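Local coordinates for protein porin B (Pseudomonas putida, PDB 4GEY) that forms a beta-barrel channel in the outer membrane that probably carries glucose and related carbohydrates into the periplasm, at residues 139-142 against 143-147; 355-358 against 359-363; 150-154 against 155-159. The protein carries 2 engineered substitutions. All coordinates share one frame; numbering follows the deposited sequence.

Interaction 1: 139-142 against 143-147; sequences KYFD and GALDV. With DMU (decyl-beta-D-maltopyranoside), chain M.
Lys139 and Asp146 face each other as a non-hydrogen-bonded antiparallel pair beside a tight hairpin turn, their side chains running alongside and pointing the same way. Lys139 CB lies 3.9 Å from Gly143 CA. Lys139 CG, beside the backbone N (chi1 -47°), carries the chain along the Asp146 carboxylate: Lys139 CG and then Lys139 CD pass Asp146 OD2, CD at 3.6 Å, and CE still skirts the same oxygen. Bends at the last two torsions then turn Lys139 NZ off, leaving it 5.4 Å from Asp146 OD2, a neighbour of opposite charge but not in contact. The firmer partner of that carboxylate is Arg194, which makes a salt bridge with OD1.

On the other face, Tyr140 and Leu145 form the hydrogen-bonded pair. Tyr140 N gives a bond in the carbonyl plane to Leu145 O at 2.8 Å, and Leu145 N returns an almost straight one to Tyr140 O at 3.1 Å. Ala144 N points more obliquely at Tyr140 O, a weak bond, and also bonds to Phe141 O, closing the turn. Detergent follows this face. Phe141 N donates to O49 of decyl maltoside at 3.1 Å, and the alkyl chain runs over one face of the Tyr140 ring. The ring's edge meets the Val147 methyl CG2, while its hydroxyl bonds to Gln138. Phe141 lies alongside Leu145, Phe141 CD2 to Leu145 CD1 at 3.9 Å, with sugar atom C6 over one ring face, displaced toward the rim. A type I' turn from Phe141 to Ala144 merges at Ala144 with a classic beta bulge, Ala144 and Leu145 both opposing Tyr140; together they make a short hairpin connection of a porin barrel, the detergent on the Tyr140 and Leu145 face being consistent with that face lying outside.

Interaction 2: 355-358 against 359-363; sequences IHVN and DDVKK
Asn358 bonds through both its side-chain amide and its backbone carbonyl to the first turn of the helix that follows. Asn358 OD1 accepts from Asp360 N at 3.0 Å, the donor tilted 19° from the amide carbonyl plane. CG stands opposite the backbone N (chi1 -169°) and swings the amide forward over the opening turn. The backbone oxygen of Asn358 takes Val361 N at 2.9 Å, well above the carbonyl plane.

This is an N-cap: Asn358 ends the run of strand 347-357 and caps helix 359-372 within a long loop between barrel strands. The other half of the amide is satisfied too, since ND2 donates to the backbone oxygens of Lys321 and Asn324, tying the helix start to the neighbouring loop before strand 326-337. The backbone of Asn358 pairs with Val325 in addition.

Apolar contacts flank the polar cap. Val361 crosses Val357 at about a right angle, Val361 CB 4.0 Å from Val357 CG1, and Val361 CG2 rests 3.8 Å from Asn358 CB. Val357 also packs against Phe116 and Val325. Within the first helical turn, Lys363 N donates to Asp359 O at 2.8 Å.

Interaction 3: 150-154 against 155-159; sequences GRFGE and GEDFN
This is a tight local fold of the chain, just beyond the end of strand 145-149, where the backbone turns a corner at Gly150 and Arg151 and enters the long loop leading to helix 175-178; Phe152, Gly153 and Glu154 meet Glu156, Asp157 and Phe158. Overlapping turns wind the backbone. Glu156 N bonds to Gly153 O at 3.2 Å, and Glu154 O takes two donors, Asp157 N from above its carbonyl plane and Phe158 N at 2.8 Å nearly along the C=O axis. The same Glu154 O lies at the in-plane edge of the Phe158 ring, 3.5 Å from CD1.

Phe152 lies beside two carboxylates. Its CG lies between the backbone N and the carbonyl carbon (chi1 45°), which directs the side chain toward them. Phe152 CB is 3.7 Å from Glu156 OE1, while Phe152 CE2 comes within 3.6 Å of Asp157 OD1. Both acids cross the phenylalanine at about a right angle; the Glu156 carboxylate is turned 26° from the ring plane, that of Asp157 55°. A water links the backbone of Gly153 to the Glu156 carboxylate, accepting from Gly153 N and donating to Glu156 OE1, each at 2.8 Å.

The acids have partners on the adjoining wall strands: Lys148 makes salt bridges with both, Arg194 with Asp157, and Gln133 bonds to Glu156. Phe158 touches Pro236 and Glu238 of strand 232-245, and Glu154 OE1 accepts from Tyr184 N, close in sequence to the glucose-contacting Asn185, Trp186 and Pro187. The arrangement is that of a porin loop folded inward against the wall, near the bound sugar.

Overall arrangement
Going from the N terminus, interaction 1 comes first, closing the hairpin between strands 129-140 and 145-149 at one rim of the barrel. Strand 145-149 then leads straight into interaction 3, whose segments adjoin those of interaction 1 in sequence, with the two centres about 18 Å apart; Arg194 of strand 190-198 makes salt bridges in both. Far later, interaction 2 turns strand 347-357 into helix 359-372. Its centre is about 43 Å from that of interaction 1 and about 28 Å from that of interaction 3. The three follow in series, none nested or crossed: a hairpin turn, a loop inside the barrel and a strand-to-helix junction.

Interaction 1: 139-142 against 143-147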
loop_
_atom_site.group_PDB
_atom_site.type_symbol
_atom_site.label_atom_id
_atom_site.label_comp_id
_atom_site.label_asym_id
_atom_site.label_seq_id
_atom_site.Cartn_x
_atom_site.Cartn_y
_atom_site.Cartn_z
ATOM N N LYS A 139 4.336 22.140 -13.600
ATOM C CA LYS A 139 4.886 22.961 -12.526
ATOM C C LYS A 139 4.934 24.434 -12.947
ATOM O O LYS A 139 4.925 24.744 -14.133
ATOM C CB LYS A 139 6.263 22.455 -12.087
ATOM C CG LYS A 139 6.328 20.944 -11.872
ATOM C CD LYS A 139 7.502 20.553 -10.986
ATOM C CE LYS A 139 8.175 19.272 -11.446
ATOM N NZ LYS A 139 9.471 19.597 -12.100
ATOM N N TYR A 140 4.947 25.340 -11.978
ATOM C CA TYR A 140 4.964 26.769 -12.280
ATOM C C TYR A 140 5.914 27.481 -11.327
ATOM O O TYR A 140 6.174 26.985 -10.229
ATOM C CB TYR A 140 3.552 27.368 -12.175
ATOM C CG TYR A 140 2.504 26.608 -12.960
ATOM C CD1 TYR A 140 2.438 26.705 -14.344
ATOM C CD2 TYR A 140 1.587 25.783 -12.317
ATOM C CE1 TYR A 140 1.496 25.997 -15.065
ATOM C CE2 TYR A 140 0.634 25.078 -13.028
ATOM C CZ TYR A 140 0.593 25.178 -14.405
ATOM O OH TYR A 140 -0.359 24.464 -15.116
ATOM N N PHE A 141 6.422 28.635 -11.748
ATOM C CA PHE A 141 7.325 29.442 -10.930
ATOM C C PHE A 141 8.537 28.638 -10.474
ATOM O O PHE A 141 8.750 28.458 -9.273
ATOM C CB PHE A 141 6.587 30.024 -9.722
ATOM C CG PHE A 141 5.373 30.841 -10.086
ATOM C CD1 PHE A 141 5.509 32.113 -10.625
ATOM C CD2 PHE A 141 4.104 30.344 -9.883
ATOM C CE1 PHE A 141 4.396 32.866 -10.954
ATOM C CE2 PHE A 141 2.988 31.091 -10.213
ATOM C CZ PHE A 141 3.133 32.353 -10.745
ATOM N N ASP A 142 9.309 28.150 -11.447
ATOM C CA ASP A 142 10.502 27.341 -11.197
ATOM C C ASP A 142 10.238 26.162 -10.279
ATOM O O ASP A 142 10.995 25.910 -9.347
ATOM C CB ASP A 142 11.623 28.205 -10.622
ATOM C CG ASP A 142 12.361 28.969 -11.690
ATOM O OD1 ASP A 142 13.182 28.343 -12.397
ATOM O OD2 ASP A 142 12.120 30.183 -11.832
ATOM N N GLY A 143 9.150 25.451 -10.531
ATOM C CA GLY A 143 8.829 24.264 -9.754
ATOM C C GLY A 143 8.352 24.520 -8.334
ATOM O O GLY A 143 8.358 23.611 -7.505
ATOM N N ALA A 144 7.925 25.746 -8.045
ATOM C CA ALA A 144 7.375 26.038 -6.728
ATOM C C ALA A 144 5.946 25.501 -6.587
ATOM O O ALA A 144 5.581 24.977 -5.536
ATOM C CB ALA A 144 7.444 27.536 -6.421
ATOM N N LEU A 145 5.139 25.619 -7.637
ATOM C CA LEU A 145 3.778 25.077 -7.589
ATOM C C LEU A 145 3.650 23.910 -8.548
ATOM O O LEU A 145 4.082 23.997 -9.690
ATOM C CB LEU A 145 2.717 26.143 -7.883
ATOM C CG LEU A 145 2.665 27.264 -6.834
ATOM C CD1 LEU A 145 1.810 28.443 -7.297
ATOM C CD2 LEU A 145 2.187 26.752 -5.475
ATOM N N ASP A 146 3.051 22.824 -8.076
ATOM C CA ASP A 146 2.977 21.596 -8.840
ATOM C C ASP A 146 1.514 21.166 -8.963
ATOM O O ASP A 146 0.910 20.744 -7.986
ATOM C CB ASP A 146 3.810 20.528 -8.120
ATOM C CG ASP A 146 4.088 19.306 -8.977
ATOM O OD1 ASP A 146 3.178 18.864 -9.706
ATOM O OD2 ASP A 146 5.220 18.775 -8.904
ATOM N N VAL A 147 0.941 21.276 -10.160
ATOM C CA VAL A 147 -0.440 20.838 -10.375
ATOM C C VAL A 147 -0.533 19.540 -11.172
ATOM O O VAL A 147 0.093 19.403 -12.219
ATOM C CB VAL A 147 -1.315 21.938 -11.024
ATOM C CG1 VAL A 147 -2.716 21.416 -11.305
ATOM C CG2 VAL A 147 -1.401 23.137 -10.109
HETATM C C1 DMU M . 5.465 30.488 -15.224
HETATM C C2 DMU M . 6.771 31.061 -15.054
HETATM C C3 DMU M . 6.907 32.481 -15.439
HETATM C C4 DMU M . 5.776 33.408 -14.923
HETATM O O5 DMU M . 4.434 32.666 -15.140
HETATM C C6 DMU M . 4.412 31.300 -14.646
HETATM O O7 DMU M . 8.203 32.975 -15.016
HETATM O O16 DMU M . 3.123 30.724 -14.878
HETATM C C18 DMU M . 1.966 31.123 -14.149
HETATM C C19 DMU M . 0.765 30.136 -14.113
HETATM C C22 DMU M . -0.146 30.107 -12.835
HETATM C C25 DMU M . -0.623 28.752 -12.319
HETATM C C28 DMU M . -0.982 28.618 -10.856
HETATM C C31 DMU M . -1.465 27.268 -10.361
HETATM C C34 DMU M . -2.625 27.203 -9.400
HETATM O O49 DMU M . 5.451 29.137 -14.614
HETATM O O55 DMU M . 7.797 30.266 -15.748
HETATM C C57 DMU M . 5.765 34.625 -15.521
HETATM O O61 DMU M . 5.451 34.673 -16.875
HETATM C C5 DMU M . 10.511 33.211 -15.604
HETATM C C7 DMU M . 10.862 34.471 -15.024
HETATM C C8 DMU M . 10.729 35.615 -15.948
HETATM C C9 DMU M . 9.381 35.667 -16.748
HETATM O O1 DMU M . 8.657 34.307 -16.785
HETATM C C10 DMU M . 9.117 33.141 -16.057
HETATM O O2 DMU M . 10.866 36.827 -15.254
HETATM O O3 DMU M . 10.829 32.116 -14.667
HETATM O O4 DMU M . 12.234 34.371 -14.545
HETATM C C11 DMU M . 9.560 36.034 -18.009
HETATM O O6 DMU M . 8.433 36.011 -18.819
#

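Interaction 2: 355-358 against 359-363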
loop_
_atom_site.group_PDB
_atom_site.type_symbol
_atom_site.label_atom_id
_atom_site.label_comp_id
_atom_site.label_asym_id
_atom_site.label_seq_id
_atom_site.Cartn_x
_atom_site.Cartn_y
_atom_site.Cartn_z
ATOM N N ILE A 355 -1.540 -3.838 14.363
ATOM C CA ILE A 355 -2.800 -3.365 13.799
ATOM C C ILE A 355 -3.917 -3.570 14.805
ATOM O O ILE A 355 -4.362 -4.697 15.039
ATOM C CB ILE A 355 -3.151 -4.137 12.528
ATOM C CG1 ILE A 355 -1.999 -4.030 11.522
ATOM C CG2 ILE A 355 -4.449 -3.623 11.940
ATOM C CD1 ILE A 355 -2.019 -5.089 10.422
ATOM N N HIS A 356 -4.373 -2.486 15.411
ATOM C CA HIS A 356 -5.391 -2.596 16.451
ATOM C C HIS A 356 -6.818 -2.371 15.936
ATOM O O HIS A 356 -7.062 -1.463 15.144
ATOM C CB HIS A 356 -5.083 -1.640 17.599
ATOM C CG HIS A 356 -6.098 -1.672 18.693
ATOM N ND1 HIS A 356 -7.074 -0.708 18.832
ATOM C CD2 HIS A 356 -6.295 -2.557 19.699
ATOM C CE1 HIS A 356 -7.825 -0.996 19.879
ATOM N NE2 HIS A 356 -7.375 -2.113 20.422
ATOM N N VAL A 357 -7.748 -3.210 16.393
ATOM C CA VAL A 357 -9.146 -3.096 16.006
ATOM C C VAL A 357 -9.962 -2.324 17.029
ATOM O O VAL A 357 -9.952 -2.648 18.218
ATOM C CB VAL A 357 -9.828 -4.467 15.822
ATOM C CG1 VAL A 357 -11.231 -4.273 15.269
ATOM C CG2 VAL A 357 -9.014 -5.375 14.916
ATOM N N ASN A 358 -10.654 -1.302 16.535
ATOM C CA ASN A 358 -11.685 -0.550 17.246
ATOM C C ASN A 358 -12.487 -1.413 18.197
ATOM O O ASN A 358 -13.213 -2.314 17.771
ATOM C CB ASN A 358 -12.624 0.039 16.193
ATOM C CG ASN A 358 -13.584 1.042 16.750
ATOM O OD1 ASN A 358 -14.098 0.882 17.851
ATOM N ND2 ASN A 358 -13.853 2.088 15.976
ATOM N N ASP A 359 -12.375 -1.110 19.485
ATOM C CA ASP A 359 -12.984 -1.919 20.531
ATOM C C ASP A 359 -14.507 -2.108 20.379
ATOM O O ASP A 359 -15.053 -3.147 20.751
ATOM C CB ASP A 359 -12.655 -1.324 21.897
ATOM C CG ASP A 359 -12.820 -2.323 23.011
ATOM O OD1 ASP A 359 -12.350 -3.474 22.850
ATOM O OD2 ASP A 359 -13.432 -1.969 24.041
ATOM N N ASP A 360 -15.193 -1.113 19.834
ATOM C CA ASP A 360 -16.632 -1.224 19.686
ATOM C C ASP A 360 -16.972 -2.316 18.670
ATOM O O ASP A 360 -18.035 -2.941 18.744
ATOM C CB ASP A 360 -17.258 0.121 19.287
ATOM C CG ASP A 360 -17.053 1.197 20.340
ATOM O OD1 ASP A 360 -17.140 0.870 21.542
ATOM O OD2 ASP A 360 -16.796 2.366 19.965
ATOM N N VAL A 361 -16.070 -2.550 17.721
ATOM C CA VAL A 361 -16.283 -3.612 16.750
ATOM C C VAL A 361 -16.323 -4.945 17.483
ATOM O O VAL A 361 -17.160 -5.795 17.208
ATOM C CB VAL A 361 -15.169 -3.640 15.698
ATOM C CG1 VAL A 361 -15.281 -4.906 14.800
ATOM C CG2 VAL A 361 -15.198 -2.363 14.891
ATOM N N LYS A 362 -15.415 -5.101 18.437
ATOM C CA LYS A 362 -15.357 -6.298 19.253
ATOM C C LYS A 362 -16.569 -6.368 20.177
ATOM O O LYS A 362 -17.174 -7.433 20.310
ATOM C CB LYS A 362 -14.050 -6.334 20.044
ATOM C CG LYS A 362 -13.958 -7.457 21.065
ATOM C CD LYS A 362 -13.393 -6.935 22.386
ATOM C CE LYS A 362 -13.788 -7.821 23.566
ATOM N NZ LYS A 362 -13.606 -7.124 24.879
ATOM N N LYS A 363 -16.928 -5.238 20.795
ATOM C CA LYS A 363 -18.074 -5.183 21.711
ATOM C C LYS A 363 -19.355 -5.599 21.004
ATOM O O LYS A 363 -20.182 -6.335 21.563
ATOM C CB LYS A 363 -18.254 -3.787 22.323
ATOM C CG LYS A 363 -17.446 -3.524 23.598
#

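Interaction 3: 150-154 against 155-159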
loop_
_atom_site.group_PDB
_atom_site.type_symbol
_atom_site.label_atom_id
_atom_site.label_comp_id
_atom_site.label_asym_id
_atom_site.label_seq_id
_atom_site.Cartn_x
_atom_site.Cartn_y
_atom_site.Cartn_z
ATOM N N GLY A 150 -5.935 13.981 -13.177
ATOM C CA GLY A 150 -6.247 12.813 -13.971
ATOM C C GLY A 150 -6.688 11.636 -13.124
ATOM O O GLY A 150 -7.537 11.781 -12.242
ATOM N N ARG A 151 -6.124 10.461 -13.391
ATOM C CA ARG A 151 -6.472 9.278 -12.616
ATOM C C ARG A 151 -5.258 8.608 -11.982
ATOM O O ARG A 151 -4.290 8.292 -12.670
ATOM C CB ARG A 151 -7.241 8.260 -13.457
ATOM C CG ARG A 151 -8.659 8.655 -13.815
ATOM C CD ARG A 151 -9.362 7.527 -14.577
ATOM N NE ARG A 151 -9.856 6.480 -13.686
ATOM C CZ ARG A 151 -11.076 6.468 -13.148
ATOM N NH1 ARG A 151 -11.927 7.454 -13.407
ATOM N NH2 ARG A 151 -11.454 5.475 -12.348
ATOM N N PHE A 152 -5.337 8.403 -10.667
ATOM C CA PHE A 152 -4.306 7.732 -9.883
ATOM C C PHE A 152 -4.845 7.421 -8.482
ATOM O O PHE A 152 -5.952 7.822 -8.142
ATOM C CB PHE A 152 -3.008 8.566 -9.817
ATOM C CG PHE A 152 -3.217 10.039 -9.521
ATOM C CD1 PHE A 152 -3.683 10.910 -10.497
ATOM C CD2 PHE A 152 -2.904 10.556 -8.277
ATOM C CE1 PHE A 152 -3.870 12.251 -10.224
ATOM C CE2 PHE A 152 -3.072 11.899 -8.003
ATOM C CZ PHE A 152 -3.560 12.741 -8.976
ATOM N N GLY A 153 -4.082 6.697 -7.671
ATOM C CA GLY A 153 -4.499 6.394 -6.310
ATOM C C GLY A 153 -3.860 7.342 -5.308
ATOM O O GLY A 153 -2.815 7.928 -5.597
ATOM N N GLU A 154 -4.480 7.494 -4.138
ATOM C CA GLU A 154 -4.020 8.459 -3.138
ATOM C C GLU A 154 -2.559 8.214 -2.713
ATOM O O GLU A 154 -1.786 9.164 -2.475
ATOM C CB GLU A 154 -4.938 8.460 -1.904
ATOM C CG GLU A 154 -6.336 9.091 -2.067
ATOM C CD GLU A 154 -7.378 8.120 -2.614
ATOM O OE1 GLU A 154 -6.986 7.020 -3.089
ATOM O OE2 GLU A 154 -8.587 8.450 -2.566
ATOM N N GLY A 155 -2.179 6.940 -2.653
ATOM C CA GLY A 155 -0.887 6.557 -2.114
ATOM C C GLY A 155 0.281 6.971 -2.970
ATOM O O GLY A 155 1.424 6.982 -2.513
ATOM N N GLU A 156 -0.005 7.308 -4.219
ATOM C CA GLU A 156 1.016 7.735 -5.159
ATOM C C GLU A 156 1.627 9.096 -4.782
ATOM O O GLU A 156 2.778 9.367 -5.111
ATOM C CB GLU A 156 0.414 7.768 -6.565
ATOM C CG GLU A 156 1.313 8.314 -7.650
ATOM C CD GLU A 156 0.730 8.125 -9.032
ATOM O OE1 GLU A 156 0.288 7.002 -9.342
ATOM O OE2 GLU A 156 0.715 9.096 -9.813
ATOM N N ASP A 157 0.860 9.952 -4.100
ATOM C CA ASP A 157 1.385 11.237 -3.635
ATOM C C ASP A 157 1.307 11.384 -2.126
ATOM O O ASP A 157 2.150 12.024 -1.498
ATOM C CB ASP A 157 0.635 12.399 -4.285
ATOM C CG ASP A 157 0.826 12.439 -5.781
ATOM O OD1 ASP A 157 0.194 11.598 -6.461
ATOM O OD2 ASP A 157 1.601 13.300 -6.264
ATOM N N PHE A 158 0.283 10.789 -1.539
ATOM C CA PHE A 158 0.026 10.982 -0.121
ATOM C C PHE A 158 0.421 9.739 0.677
ATOM O O PHE A 158 0.182 8.609 0.228
ATOM C CB PHE A 158 -1.453 11.338 0.081
ATOM C CG PHE A 158 -1.871 12.624 -0.607
ATOM C CD1 PHE A 158 -2.323 12.616 -1.908
ATOM C CD2 PHE A 158 -1.808 13.836 0.060
ATOM C CE1 PHE A 158 -2.709 13.787 -2.529
ATOM C CE2 PHE A 158 -2.182 15.001 -0.549
ATOM C CZ PHE A 158 -2.632 14.981 -1.851
ATOM N N ASN A 159 1.056 9.941 1.835
ATOM C CA ASN A 159 1.319 8.836 2.760
ATOM C C ASN A 159 2.173 7.772 2.069
ATOM O O ASN A 159 2.122 6.590 2.398
ATOM C CB ASN A 159 -0.026 8.264 3.250
ATOM C CG ASN A 159 0.126 7.167 4.299
ATOM O OD1 ASN A 159 -0.551 6.138 4.237
ATOM N ND2 ASN A 159 1.010 7.379 5.260
HETATM O O HOH W 1 -1.604 5.454 -7.908
#